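Local structure of CRP-like protein Clp (Xanthomonas campestris pv. campestris, 3IWZ) at residues D72-L77 against E99-T104. The protein regulates virulence genes as a homodimeric, DNA-binding global transcription factor whose grip on DNA is abolished by cyclic di-GMP. Residues are numbered along the deposited sequence; the frame is centred on the assembly and turned at random.
Sequences DRELVL and EVILRT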
# COMPACT_ATOMS: atom_id res chain seq x y z
N ASP D 72 5.78 -20.19 -3.09
CA ASP D 72 4.37 -20.52 -2.86
C ASP D 72 4.02 -20.20 -1.41
O ASP D 72 3.78 -21.08 -0.59
CB ASP D 72 4.10 -21.99 -3.16
CG ASP D 72 2.66 -22.24 -3.56
OD1 ASP D 72 2.25 -21.77 -4.65
OD2 ASP D 72 1.94 -22.90 -2.78
N ARG D 73 4.02 -18.91 -1.10
CA ARG D 73 3.71 -18.43 0.23
C ARG D 73 2.66 -17.33 0.05
O ARG D 73 2.60 -16.68 -0.99
CB ARG D 73 4.97 -17.85 0.89
CG ARG D 73 6.17 -18.81 0.99
CD ARG D 73 5.96 -19.88 2.06
NE ARG D 73 5.80 -19.31 3.39
CZ ARG D 73 6.76 -18.69 4.08
NH1 ARG D 73 7.97 -18.57 3.56
NH2 ARG D 73 6.50 -18.20 5.28
N GLU D 74 1.83 -17.13 1.07
CA GLU D 74 0.81 -16.10 1.00
C GLU D 74 0.90 -15.11 2.15
O GLU D 74 1.27 -15.46 3.27
CB GLU D 74 -0.59 -16.73 1.00
CG GLU D 74 -0.86 -17.75 -0.10
CD GLU D 74 -2.32 -18.16 -0.15
OE1 GLU D 74 -2.85 -18.60 0.88
OE2 GLU D 74 -2.93 -18.03 -1.23
N LEU D 75 0.54 -13.87 1.86
CA LEU D 75 0.53 -12.81 2.86
C LEU D 75 -0.80 -12.06 2.73
O LEU D 75 -1.06 -11.38 1.72
CB LEU D 75 1.71 -11.85 2.64
CG LEU D 75 1.87 -10.68 3.63
CD1 LEU D 75 2.23 -11.21 5.02
CD2 LEU D 75 2.98 -9.74 3.13
N VAL D 76 -1.65 -12.21 3.74
CA VAL D 76 -2.92 -11.51 3.76
C VAL D 76 -2.60 -10.03 3.94
O VAL D 76 -1.85 -9.65 4.85
CB VAL D 76 -3.79 -12.01 4.95
CG1 VAL D 76 -5.02 -11.11 5.13
CG2 VAL D 76 -4.22 -13.44 4.70
N LEU D 77 -3.14 -9.19 3.06
CA LEU D 77 -2.88 -7.76 3.16
C LEU D 77 -4.04 -7.07 3.86
O LEU D 77 -3.93 -5.91 4.26
CB LEU D 77 -2.68 -7.13 1.78
CG LEU D 77 -1.71 -7.84 0.85
CD1 LEU D 77 -1.52 -6.99 -0.39
CD2 LEU D 77 -0.38 -8.05 1.52
N GLU D 99 -2.82 -8.77 -9.77
CA GLU D 99 -1.54 -8.90 -9.08
C GLU D 99 -1.72 -9.56 -7.71
O GLU D 99 -0.75 -9.89 -7.03
CB GLU D 99 -0.88 -7.52 -8.91
CG GLU D 99 0.63 -7.56 -9.13
CD GLU D 99 0.98 -7.84 -10.57
OE1 GLU D 99 1.84 -8.70 -10.83
OE2 GLU D 99 0.40 -7.18 -11.46
N VAL D 100 -2.97 -9.75 -7.30
CA VAL D 100 -3.23 -10.37 -6.00
C VAL D 100 -4.41 -11.33 -6.06
O VAL D 100 -5.12 -11.41 -7.07
CB VAL D 100 -3.57 -9.30 -4.93
CG1 VAL D 100 -2.48 -8.25 -4.86
CG2 VAL D 100 -4.91 -8.65 -5.24
N ILE D 101 -4.62 -12.03 -4.95
CA ILE D 101 -5.72 -12.97 -4.78
C ILE D 101 -6.85 -12.29 -4.02
O ILE D 101 -6.62 -11.62 -3.01
CB ILE D 101 -5.34 -14.19 -3.92
CG1 ILE D 101 -4.15 -14.93 -4.50
CG2 ILE D 101 -6.54 -15.12 -3.81
CD1 ILE D 101 -3.75 -16.17 -3.68
N LEU D 102 -8.08 -12.48 -4.51
CA LEU D 102 -9.29 -11.96 -3.88
C LEU D 102 -10.02 -13.23 -3.42
O LEU D 102 -10.55 -13.98 -4.25
CB LEU D 102 -10.16 -11.19 -4.86
CG LEU D 102 -11.54 -10.80 -4.34
CD1 LEU D 102 -11.39 -9.82 -3.17
CD2 LEU D 102 -12.36 -10.17 -5.45
N ARG D 103 -10.04 -13.45 -2.12
CA ARG D 103 -10.64 -14.66 -1.55
C ARG D 103 -11.75 -14.37 -0.54
O ARG D 103 -11.55 -13.62 0.42
CB ARG D 103 -9.51 -15.48 -0.92
CG ARG D 103 -9.90 -16.64 -0.04
CD ARG D 103 -8.63 -17.26 0.56
NE ARG D 103 -7.74 -17.80 -0.48
CZ ARG D 103 -6.48 -18.15 -0.28
NH1 ARG D 103 -5.92 -18.02 0.92
NH2 ARG D 103 -5.77 -18.64 -1.28
N THR D 104 -12.92 -14.95 -0.76
CA THR D 104 -14.05 -14.78 0.16
C THR D 104 -13.72 -15.50 1.47
O THR D 104 -13.18 -16.60 1.46
CB THR D 104 -15.35 -15.41 -0.40
OG1 THR D 104 -15.17 -16.82 -0.59
CG2 THR D 104 -15.73 -14.76 -1.73
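Ile101 and Arg103 reach from strand 101-104 toward Glu74 on strand 74-80, meeting its carboxylate from two quarters. Just ahead of them, Val100 brings its side chain to 4.7 Å from its nearest neighbour, the CD1 methyl of Leu77, a loose apolar approach from CG1 of the valine. The side chain of Ile101 runs about perpendicular to that of Glu74. With CG1 beside the backbone N (chi1 -57°) and the chain then extended, its CD1 methyl comes 3.2 Å from OE2 of Glu74, close for a carbon against a carboxylate oxygen. Arg103 carries the polar part of the contact. Its CG lies anti to the backbone N, and a bend at chi3 (-63°) brings the NH1/NH2 edge of the guanidinium round to Glu74, whose chain, extended beyond CG, arrives from the opposite direction. The two charged groups form an end-on, two-pronged salt bridge. Arg103 NH1 gives a nearly straight hydrogen bond of 3.1 Å to Glu74 OE1, which lies in the guanidinium plane but is met on its syn side out of the carboxylate plane, whereas NH2 reaches the syn lone pair of OE2, tilted from the guanidinium plane, at 2.9 Å along a more bent path. The carboxylate and guanidinium planes are 44° apart, so the pairing is not coplanar. Both ends have further ionic partners: Arg103 NE pairs with Asp44, while Glu74 OE1 also takes Arg195 of helix 190-197, within the predicted helix-turn-helix. This chain of charges thus joins the cyclic nucleotide-binding domain to the DNA-binding domain. Strand 63-68 lies between the two segments in an antiparallel sheet, so the salt bridge spans it, passing over Ile66, which both Glu74 and Arg103 touch. Strand 44-46 flanks 101-104 on its other side, and helix 190-197 packs against Val76 of edge strand 74-80.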